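Local structure of putative oxidoreductase FAD-binding subunit (Sulfolobus tokodaii, 4ZOH) at residues P167-L179 with G190-D204. The protein probably serves as the FAD-binding subunit of a molybdopterin-dependent oxidoreductase of the CO dehydrogenase flavoprotein family, passing electrons through its flavin. Sequence-based numbering, arbitrary orientation.
Sequences PTFEGYKFSYQKL and GVALLLKLSGDVIED. With FAD (flavin-adenine dinucleotide), chain H.
Y172 lays its ring across the side chain of K196: CB of K196 stands 3.6 Å from the ring centroid and 1° off its normal, a CH-pi contact. F169 CD1 covers the opposite ring face. The phenol ends on the carboxylate of D204, with Y172 OH donating to D204 OD2 over a very short 2.5 Å. Ring and carboxylate planes stand 85° apart, and the same OD2 also pairs with R206. With CG of K196 anti to its backbone N (chi1 -175°) and the chain extended beyond, the methylenes run past the ring, CD 3.6 Å from Y172 CE1, before a bend at the last torsion brings NZ to a weak bond with E170 O. With an alanine at Y172 the ring and its hydroxyl are gone, which would probably open a gap between K196 CB and F169 and leave D204 OD2 with R206 but no phenol donor.

Two residues before K196, L194 sets CD1 over the centre of the F169 ring, 3.7 Å from the centroid, while its CD2 packs on CB of Y172 and F174. Six backbone bonds, from K173 N to L195 O (2.6 Å) through Q177 N to V191 O (2.7 Å), define an antiparallel hairpin. Y176 CD1 meets A192 CB at the ring edge, and Y176 OH bonds D118. K178 NZ donates to flavin O4 (2.8 Å) and forms a salt bridge with D118, tying the hairpin to the FAD pocket.

Strand 173-179 is outermost in a four-stranded antiparallel sheet within this chain, followed by 189-198 and 201-210; helix 257-276 packs against S175 and Q177, helix 88-93 against F174 and Y176.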
ATOM      1  N   PRO B 167      29.551  51.127   8.283  1.00 38.59           N
ATOM      2  CA  PRO B 167      30.058  52.171   7.379  1.00 35.24           C
ATOM      3  C   PRO B 167      30.150  51.602   5.960  1.00 37.25           C
ATOM      4  O   PRO B 167      30.139  50.371   5.774  1.00 37.28           O
ATOM      5  CB  PRO B 167      31.469  52.458   7.934  1.00 36.22           C
ATOM      6  CG  PRO B 167      31.418  51.992   9.363  1.00 40.19           C
ATOM      7  CD  PRO B 167      30.535  50.765   9.325  1.00 41.40           C
ATOM      8  N   THR B 168      30.283  52.463   4.958  1.00 36.32           N
ATOM      9  CA  THR B 168      30.295  52.005   3.566  1.00 35.13           C
ATOM     10  C   THR B 168      31.621  51.513   3.005  1.00 35.43           C
ATOM     11  O   THR B 168      31.645  50.888   1.932  1.00 30.69           O
ATOM     12  CB  THR B 168      29.754  53.060   2.604  1.00 35.38           C
ATOM     13  OG1 THR B 168      30.364  54.296   2.922  1.00 34.55           O
ATOM     14  CG2 THR B 168      28.294  53.189   2.799  1.00 34.29           C
ATOM     15  N   PHE B 169      32.716  51.811   3.723  1.00 36.79           N
ATOM     16  CA  PHE B 169      34.104  51.390   3.377  1.00 31.78           C
ATOM     17  C   PHE B 169      34.480  51.517   1.923  1.00 31.01           C
ATOM     18  O   PHE B 169      35.116  50.598   1.381  1.00 33.09           O
ATOM     19  CB  PHE B 169      34.397  49.969   3.871  1.00 30.20           C
ATOM     20  CG  PHE B 169      34.236  49.810   5.346  1.00 32.32           C
ATOM     21  CD1 PHE B 169      35.253  50.213   6.211  1.00 30.98           C
ATOM     22  CD2 PHE B 169      33.071  49.262   5.871  1.00 31.39           C
ATOM     23  CE1 PHE B 169      35.081  50.092   7.578  1.00 30.42           C
ATOM     24  CE2 PHE B 169      32.900  49.103   7.229  1.00 30.51           C
ATOM     25  CZ  PHE B 169      33.908  49.534   8.084  1.00 34.80           C
ATOM     26  N   GLU B 170      34.131  52.637   1.285  1.00 30.82           N
ATOM     27  CA  GLU B 170      34.488  52.832  -0.133  1.00 39.41           C
ATOM     28  C   GLU B 170      36.004  52.928  -0.346  1.00 36.47           C
ATOM     29  O   GLU B 170      36.699  53.525   0.459  1.00 35.84           O
ATOM     30  CB  GLU B 170      33.807  54.081  -0.688  1.00 47.10           C
ATOM     31  CG  GLU B 170      32.321  53.869  -0.944  1.00 52.55           C
ATOM     32  CD  GLU B 170      31.568  55.163  -1.167  1.00 62.78           C
ATOM     33  OE1 GLU B 170      32.078  56.004  -1.947  1.00 73.17           O
ATOM     34  OE2 GLU B 170      30.472  55.347  -0.568  1.00 65.03           O
ATOM     35  N   GLY B 171      36.489  52.366  -1.448  1.00 38.59           N
ATOM     36  CA  GLY B 171      37.930  52.211  -1.688  1.00 38.59           C
ATOM     37  C   GLY B 171      38.716  51.249  -0.754  1.00 41.03           C
ATOM     38  O   GLY B 171      39.958  51.099  -0.915  1.00 32.83           O
ATOM     39  N   TYR B 172      38.031  50.601   0.211  1.00 33.15           N
ATOM     40  CA  TYR B 172      38.710  49.653   1.073  1.00 33.74           C
ATOM     41  C   TYR B 172      38.966  48.357   0.354  1.00 33.87           C
ATOM     42  O   TYR B 172      38.231  48.028  -0.558  1.00 32.79           O
ATOM     43  CB  TYR B 172      37.940  49.347   2.331  1.00 30.47           C
ATOM     44  CG  TYR B 172      38.140  50.306   3.433  1.00 31.35           C
ATOM     45  CD1 TYR B 172      37.717  51.638   3.311  1.00 30.80           C
ATOM     46  CD2 TYR B 172      38.692  49.878   4.633  1.00 28.18           C
ATOM     47  CE1 TYR B 172      37.871  52.528   4.373  1.00 29.27           C
ATOM     48  CE2 TYR B 172      38.813  50.726   5.703  1.00 27.51           C
ATOM     49  CZ  TYR B 172      38.420  52.060   5.561  1.00 30.84           C
ATOM     50  OH  TYR B 172      38.590  52.926   6.630  1.00 29.97           O
ATOM     51  N   LYS B 173      40.021  47.646   0.765  1.00 34.30           N
ATOM     52  CA  LYS B 173      40.294  46.293   0.274  1.00 35.94           C
ATOM     53  C   LYS B 173      39.844  45.341   1.389  1.00 33.45           C
ATOM     54  O   LYS B 173      39.740  45.764   2.513  1.00 33.98           O
ATOM     55  CB  LYS B 173      41.786  46.112  -0.058  1.00 38.89           C
ATOM     56  CG  LYS B 173      42.412  47.211  -0.958  1.00 39.30           C
ATOM     57  CD  LYS B 173      42.188  47.013  -2.443  1.00 48.54           C
ATOM     58  CE  LYS B 173      43.483  46.558  -3.118  1.00 58.16           C
ATOM     59  NZ  LYS B 173      43.321  45.358  -4.010  1.00 47.93           N
ATOM     60  N   PHE B 174      39.561  44.070   1.089  1.00 29.63           N
ATOM     61  CA  PHE B 174      38.925  43.173   2.101  1.00 28.83           C
ATOM     62  C   PHE B 174      39.138  41.724   1.712  1.00 28.92           C
ATOM     63  O   PHE B 174      39.460  41.404   0.541  1.00 27.48           O
ATOM     64  CB  PHE B 174      37.414  43.478   2.344  1.00 28.99           C
ATOM     65  CG  PHE B 174      36.584  43.478   1.082  1.00 30.05           C
ATOM     66  CD1 PHE B 174      36.015  42.284   0.584  1.00 31.61           C
ATOM     67  CD2 PHE B 174      36.377  44.661   0.378  1.00 29.98           C
ATOM     68  CE1 PHE B 174      35.290  42.288  -0.610  1.00 29.32           C
ATOM     69  CE2 PHE B 174      35.650  44.666  -0.824  1.00 31.98           C
ATOM     70  CZ  PHE B 174      35.115  43.480  -1.324  1.00 28.00           C
ATOM     71  N   SER B 175      39.002  40.864   2.704  1.00 28.39           N
ATOM     72  CA  SER B 175      39.060  39.408   2.519  1.00 27.83           C
ATOM     73  C   SER B 175      38.391  38.735   3.723  1.00 28.29           C
ATOM     74  O   SER B 175      38.581  39.173   4.855  1.00 27.89           O
ATOM     75  CB  SER B 175      40.506  38.918   2.402  1.00 29.83           C
ATOM     76  OG  SER B 175      40.523  37.541   2.050  1.00 37.74           O
ATOM     77  N   TYR B 176      37.554  37.706   3.477  1.00 28.83           N
ATOM     78  CA  TYR B 176      37.107  36.829   4.578  1.00 25.93           C
ATOM     79  C   TYR B 176      37.770  35.517   4.319  1.00 28.45           C
ATOM     80  O   TYR B 176      37.667  35.001   3.207  1.00 30.03           O
ATOM     81  CB  TYR B 176      35.574  36.692   4.643  1.00 27.11           C
ATOM     82  CG  TYR B 176      35.151  35.849   5.827  1.00 27.65           C
ATOM     83  CD1 TYR B 176      35.513  36.217   7.115  1.00 25.72           C
ATOM     84  CD2 TYR B 176      34.388  34.670   5.656  1.00 26.37           C
ATOM     85  CE1 TYR B 176      35.188  35.440   8.200  1.00 26.46           C
ATOM     86  CE2 TYR B 176      34.022  33.894   6.766  1.00 25.72           C
ATOM     87  CZ  TYR B 176      34.429  34.302   8.031  1.00 25.44           C
ATOM     88  OH  TYR B 176      34.127  33.567   9.156  1.00 24.83           O
ATOM     89  N   GLN B 177      38.527  35.026   5.297  1.00 28.56           N
ATOM     90  CA  GLN B 177      39.188  33.690   5.213  1.00 29.84           C
ATOM     91  C   GLN B 177      38.445  32.751   6.170  1.00 27.98           C
ATOM     92  O   GLN B 177      38.279  33.059   7.340  1.00 27.80           O
ATOM     93  CB  GLN B 177      40.674  33.777   5.631  1.00 30.54           C
ATOM     94  CG  GLN B 177      41.529  34.674   4.708  1.00 29.67           C
ATOM     95  CD  GLN B 177      41.714  34.076   3.321  1.00 29.32           C
ATOM     96  OE1 GLN B 177      41.842  32.862   3.164  1.00 29.02           O
ATOM     97  NE2 GLN B 177      41.736  34.926   2.303  1.00 28.90           N
ATOM     98  N   LYS B 178      37.978  31.630   5.650  1.00 28.33           N
ATOM     99  CA  LYS B 178      37.225  30.714   6.448  1.00 28.80           C
ATOM    100  C   LYS B 178      37.909  29.383   6.364  1.00 25.31           C
ATOM    101  O   LYS B 178      37.995  28.803   5.305  1.00 27.76           O
ATOM    102  CB  LYS B 178      35.794  30.612   5.924  1.00 30.09           C
ATOM    103  CG  LYS B 178      34.877  29.844   6.862  1.00 31.49           C
ATOM    104  CD  LYS B 178      33.453  29.750   6.353  1.00 30.41           C
ATOM    105  CE  LYS B 178      32.641  28.879   7.313  1.00 31.18           C
ATOM    106  NZ  LYS B 178      31.183  29.031   7.154  1.00 28.34           N
ATOM    107  N   LEU B 179      38.368  28.889   7.494  1.00 24.37           N
ATOM    108  CA  LEU B 179      38.929  27.533   7.510  1.00 26.25           C
ATOM    109  C   LEU B 179      37.804  26.543   7.836  1.00 25.76           C
ATOM    110  O   LEU B 179      37.041  26.739   8.843  1.00 26.05           O
ATOM    111  CB  LEU B 179      40.093  27.416   8.522  1.00 25.86           C
ATOM    112  CG  LEU B 179      40.717  26.031   8.773  1.00 28.49           C
ATOM    113  CD1 LEU B 179      41.317  25.387   7.550  1.00 26.95           C
ATOM    114  CD2 LEU B 179      41.761  26.156   9.873  1.00 30.69           C
ATOM    115  N   GLY B 190      37.763  31.707  11.527  1.00 29.31           N
ATOM    116  CA  GLY B 190      37.432  32.725  10.531  1.00 27.43           C
ATOM    117  C   GLY B 190      38.152  34.044  10.765  1.00 27.88           C
ATOM    118  O   GLY B 190      38.159  34.553  11.882  1.00 23.99           O
ATOM    119  N   VAL B 191      38.739  34.602   9.692  1.00 28.32           N
ATOM    120  CA  VAL B 191      39.420  35.916   9.773  1.00 28.87           C
ATOM    121  C   VAL B 191      38.869  36.872   8.699  1.00 29.63           C
ATOM    122  O   VAL B 191      38.916  36.562   7.479  1.00 27.91           O
ATOM    123  CB  VAL B 191      40.971  35.838   9.675  1.00 30.90           C
ATOM    124  CG1 VAL B 191      41.600  37.236   9.936  1.00 32.15           C
ATOM    125  CG2 VAL B 191      41.561  34.810  10.634  1.00 26.25           C
ATOM    126  N   ALA B 192      38.285  37.969   9.186  1.00 26.66           N
ATOM    127  CA  ALA B 192      37.746  39.024   8.341  1.00 31.08           C
ATOM    128  C   ALA B 192      38.618  40.275   8.345  1.00 32.85           C
ATOM    129  O   ALA B 192      38.844  40.867   9.410  1.00 35.46           O
ATOM    130  CB  ALA B 192      36.327  39.416   8.756  1.00 27.26           C
ATOM    131  N   LEU B 193      39.044  40.689   7.158  1.00 27.67           N
ATOM    132  CA  LEU B 193      39.946  41.829   7.069  1.00 31.40           C
ATOM    133  C   LEU B 193      39.333  42.964   6.233  1.00 31.73           C
ATOM    134  O   LEU B 193      38.761  42.718   5.156  1.00 28.82           O
ATOM    135  CB  LEU B 193      41.286  41.401   6.441  1.00 27.96           C
ATOM    136  CG  LEU B 193      42.443  42.445   6.562  1.00 30.13           C
ATOM    137  CD1 LEU B 193      43.766  41.754   6.852  1.00 28.36           C
ATOM    138  CD2 LEU B 193      42.552  43.212   5.249  1.00 26.57           C
ATOM    139  N   LEU B 194      39.490  44.180   6.752  1.00 32.48           N
ATOM    140  CA  LEU B 194      39.317  45.416   5.972  1.00 35.66           C
ATOM    141  C   LEU B 194      40.542  46.331   6.123  1.00 36.83           C
ATOM    142  O   LEU B 194      41.048  46.556   7.233  1.00 32.44           O
ATOM    143  CB  LEU B 194      38.122  46.185   6.455  1.00 30.76           C
ATOM    144  CG  LEU B 194      36.778  45.878   5.809  1.00 29.99           C
ATOM    145  CD1 LEU B 194      35.728  46.334   6.784  1.00 31.20           C
ATOM    146  CD2 LEU B 194      36.654  46.614   4.480  1.00 29.89           C
ATOM    147  N   LEU B 195      40.997  46.873   5.002  1.00 35.41           N
ATOM    148  CA  LEU B 195      42.061  47.882   5.043  1.00 34.63           C
ATOM    149  C   LEU B 195      41.919  48.815   3.868  1.00 35.07           C
ATOM    150  O   LEU B 195      41.359  48.442   2.788  1.00 30.13           O
ATOM    151  CB  LEU B 195      43.456  47.218   5.036  1.00 32.33           C
ATOM    152  CG  LEU B 195      43.941  46.547   3.735  1.00 29.92           C
ATOM    153  CD1 LEU B 195      44.440  47.593   2.750  1.00 31.96           C
ATOM    154  CD2 LEU B 195      45.076  45.552   3.963  1.00 32.44           C
ATOM    155  N   LYS B 196      42.499  50.003   4.065  1.00 34.00           N
ATOM    156  CA  LYS B 196      42.568  51.026   3.016  1.00 33.64           C
ATOM    157  C   LYS B 196      43.970  51.625   2.958  1.00 32.22           C
ATOM    158  O   LYS B 196      44.606  51.944   3.996  1.00 28.89           O
ATOM    159  CB  LYS B 196      41.517  52.102   3.258  1.00 32.44           C
ATOM    160  CG  LYS B 196      41.384  53.187   2.176  1.00 39.66           C
ATOM    161  CD  LYS B 196      40.598  54.335   2.822  1.00 42.02           C
ATOM    162  CE  LYS B 196      40.246  55.462   1.865  1.00 47.83           C
ATOM    163  NZ  LYS B 196      39.654  54.918   0.621  1.00 54.18           N
ATOM    164  N   LEU B 197      44.407  51.765   1.729  1.00 32.76           N
ATOM    165  CA  LEU B 197      45.738  52.231   1.365  1.00 37.25           C
ATOM    166  C   LEU B 197      45.692  53.745   1.081  1.00 40.96           C
ATOM    167  O   LEU B 197      44.763  54.234   0.385  1.00 38.74           O
ATOM    168  CB  LEU B 197      46.225  51.466   0.114  1.00 31.43           C
ATOM    169  CG  LEU B 197      46.607  49.973   0.373  1.00 29.48           C
ATOM    170  CD1 LEU B 197      47.305  49.423  -0.819  1.00 29.27           C
ATOM    171  CD2 LEU B 197      47.527  49.785   1.559  1.00 31.46           C
ATOM    172  N   SER B 198      46.661  54.477   1.635  1.00 38.21           N
ATOM    173  CA  SER B 198      46.952  55.839   1.135  1.00 37.24           C
ATOM    174  C   SER B 198      48.378  55.732   0.626  1.00 34.61           C
ATOM    175  O   SER B 198      49.304  55.627   1.404  1.00 33.96           O
ATOM    176  CB  SER B 198      46.682  56.893   2.228  1.00 32.26           C
ATOM    177  OG  SER B 198      47.503  56.635   3.357  1.00 41.90           O
ATOM    178  N   GLY B 199      48.517  55.666  -0.696  1.00 36.09           N
ATOM    179  CA  GLY B 199      49.776  55.384  -1.352  1.00 38.61           C
ATOM    180  C   GLY B 199      50.098  53.923  -1.031  1.00 43.98           C
ATOM    181  O   GLY B 199      49.285  53.063  -1.311  1.00 44.47           O
ATOM    182  N   ASP B 200      51.258  53.641  -0.431  1.00 37.73           N
ATOM    183  CA  ASP B 200      51.577  52.306   0.021  1.00 32.68           C
ATOM    184  C   ASP B 200      51.578  52.218   1.541  1.00 33.46           C
ATOM    185  O   ASP B 200      52.069  51.255   2.120  1.00 35.90           O
ATOM    186  CB  ASP B 200      52.881  51.791  -0.596  1.00 36.99           C
ATOM    187  CG  ASP B 200      54.134  52.602  -0.166  1.00 39.61           C
ATOM    188  OD1 ASP B 200      55.203  52.346  -0.793  1.00 45.86           O
ATOM    189  OD2 ASP B 200      54.052  53.444   0.756  1.00 33.65           O
ATOM    190  N   VAL B 201      50.947  53.186   2.185  1.00 31.95           N
ATOM    191  CA  VAL B 201      50.744  53.144   3.618  1.00 33.76           C
ATOM    192  C   VAL B 201      49.344  52.598   3.973  1.00 35.50           C
ATOM    193  O   VAL B 201      48.336  52.931   3.350  1.00 34.65           O
ATOM    194  CB  VAL B 201      50.864  54.558   4.204  1.00 32.87           C
ATOM    195  CG1 VAL B 201      50.404  54.580   5.669  1.00 32.16           C
ATOM    196  CG2 VAL B 201      52.285  55.071   4.000  1.00 33.07           C
ATOM    197  N   ILE B 202      49.301  51.766   4.999  1.00 36.16           N
ATOM    198  CA  ILE B 202      48.065  51.235   5.503  1.00 36.62           C
ATOM    199  C   ILE B 202      47.485  52.316   6.388  1.00 36.12           C
ATOM    200  O   ILE B 202      47.834  52.451   7.554  1.00 40.59           O
ATOM    201  CB  ILE B 202      48.270  49.846   6.180  1.00 38.37           C
ATOM    202  CG1 ILE B 202      48.650  48.801   5.104  1.00 39.62           C
ATOM    203  CG2 ILE B 202      47.024  49.376   6.902  1.00 33.93           C
ATOM    204  CD1 ILE B 202      49.067  47.460   5.684  1.00 53.07           C
ATOM    205  N   GLU B 203      46.595  53.080   5.774  1.00 36.52           N
ATOM    206  CA  GLU B 203      45.802  54.152   6.394  1.00 39.35           C
ATOM    207  C   GLU B 203      44.786  53.660   7.477  1.00 40.24           C
ATOM    208  O   GLU B 203      44.730  54.198   8.577  1.00 45.55           O
ATOM    209  CB  GLU B 203      45.154  54.984   5.251  1.00 33.99           C
ATOM    210  CG  GLU B 203      44.090  55.952   5.703  1.00 45.80           C
ATOM    211  CD  GLU B 203      43.672  56.934   4.636  1.00 50.22           C
ATOM    212  OE1 GLU B 203      43.432  58.082   5.024  1.00 60.01           O
ATOM    213  OE2 GLU B 203      43.553  56.605   3.424  1.00 59.09           O
ATOM    214  N   ASP B 204      43.996  52.632   7.176  1.00 39.75           N
ATOM    215  CA  ASP B 204      43.116  51.991   8.209  1.00 34.92           C
ATOM    216  C   ASP B 204      43.240  50.472   8.049  1.00 31.00           C
ATOM    217  O   ASP B 204      43.499  49.984   6.943  1.00 30.44           O
ATOM    218  CB  ASP B 204      41.691  52.469   7.995  1.00 35.06           C
ATOM    219  CG  ASP B 204      40.694  52.021   9.094  1.00 37.76           C
ATOM    220  OD1 ASP B 204      41.040  51.660  10.246  1.00 36.84           O
ATOM    221  OD2 ASP B 204      39.493  52.093   8.779  1.00 35.42           O
TER
HETATM  222  PA  FAD H 301      16.279  31.779  13.379  1.00 31.37           P
HETATM  223  O1A FAD H 301      16.722  30.356  13.433  1.00 26.30           O
HETATM  224  O2A FAD H 301      14.936  32.150  12.913  1.00 28.95           O
HETATM  225  O5B FAD H 301      16.423  32.424  14.795  1.00 27.05           O
HETATM  226  C5B FAD H 301      17.640  32.206  15.572  1.00 27.92           C
HETATM  227  C4B FAD H 301      17.495  32.968  17.003  1.00 28.75           C
HETATM  228  O4B FAD H 301      17.228  34.421  16.855  1.00 32.61           O
HETATM  229  C3B FAD H 301      16.250  32.434  17.700  1.00 30.48           C
HETATM  230  O3B FAD H 301      16.506  32.334  19.079  1.00 30.11           O
HETATM  231  C2B FAD H 301      15.130  33.449  17.372  1.00 35.21           C
HETATM  232  O2B FAD H 301      14.073  33.496  18.338  1.00 36.33           O
HETATM  233  C1B FAD H 301      15.869  34.743  17.412  1.00 33.00           C
HETATM  234  N9A FAD H 301      15.624  35.779  16.416  1.00 27.97           N
HETATM  235  C8A FAD H 301      15.528  35.663  15.093  1.00 28.84           C
HETATM  236  N7A FAD H 301      15.396  36.895  14.548  1.00 28.13           N
HETATM  237  C5A FAD H 301      15.419  37.792  15.563  1.00 30.32           C
HETATM  238  C6A FAD H 301      15.347  39.199  15.633  1.00 30.96           C
HETATM  239  N6A FAD H 301      15.241  39.875  14.491  1.00 28.51           N
HETATM  240  N1A FAD H 301      15.386  39.812  16.831  1.00 31.36           N
HETATM  241  C2A FAD H 301      15.568  39.119  17.985  1.00 30.10           C
HETATM  242  N3A FAD H 301      15.632  37.784  17.949  1.00 29.98           N
HETATM  243  C4A FAD H 301      15.567  37.091  16.755  1.00 29.02           C
HETATM  244  N1  FAD H 301      25.872  30.104  10.268  1.00 28.74           N
HETATM  245  C2  FAD H 301      27.149  30.622  10.082  1.00 26.55           C
HETATM  246  O2  FAD H 301      27.425  31.704  10.559  1.00 23.97           O
HETATM  247  N3  FAD H 301      28.087  29.939   9.368  1.00 25.74           N
HETATM  248  C4  FAD H 301      27.807  28.722   8.842  1.00 26.38           C
HETATM  249  O4  FAD H 301      28.679  28.168   8.165  1.00 24.00           O
HETATM  250  C4X FAD H 301      26.527  28.165   9.050  1.00 25.51           C
HETATM  251  N5  FAD H 301      26.236  26.931   8.511  1.00 25.20           N
HETATM  252  C5X FAD H 301      24.945  26.373   8.751  1.00 26.56           C
HETATM  253  C6  FAD H 301      24.687  25.099   8.256  1.00 24.09           C
HETATM  254  C7  FAD H 301      23.419  24.526   8.440  1.00 24.87           C
HETATM  255  C7M FAD H 301      23.205  23.112   7.856  1.00 21.19           C
HETATM  256  C8  FAD H 301      22.427  25.226   9.157  1.00 26.15           C
HETATM  257  C8M FAD H 301      21.014  24.644   9.433  1.00 23.48           C
HETATM  258  C9  FAD H 301      22.705  26.492   9.703  1.00 26.33           C
HETATM  259  C9A FAD H 301      23.957  27.071   9.480  1.00 26.77           C
HETATM  260  N10 FAD H 301      24.282  28.342  10.003  1.00 27.75           N
HETATM  261  C10 FAD H 301      25.568  28.861   9.763  1.00 26.29           C
HETATM  262  C1' FAD H 301      23.332  29.131  10.780  1.00 27.23           C
HETATM  263  C2' FAD H 301      22.462  30.013   9.867  1.00 25.50           C
HETATM  264  O2' FAD H 301      23.283  31.099   9.386  1.00 30.16           O
HETATM  265  C3' FAD H 301      21.180  30.531  10.578  1.00 25.92           C
HETATM  266  O3' FAD H 301      20.342  31.023   9.529  1.00 24.54           O
HETATM  267  C4' FAD H 301      21.442  31.654  11.568  1.00 28.72           C
HETATM  268  O4' FAD H 301      22.440  31.214  12.489  1.00 26.39           O
HETATM  269  C5' FAD H 301      20.169  32.060  12.341  1.00 25.16           C
HETATM  270  O5' FAD H 301      19.450  32.966  11.462  1.00 27.31           O
HETATM  271  P   FAD H 301      17.937  32.689  11.118  1.00 30.70           P
HETATM  272  O1P FAD H 301      17.396  33.900  10.432  1.00 29.68           O
HETATM  273  O2P FAD H 301      17.793  31.395  10.413  1.00 26.72           O
HETATM  274  O3P FAD H 301      17.382  32.648  12.596  1.00 28.30           O
HETATM  275  O   HOH W   1      42.956  50.682  -0.536  1.00 32.59           O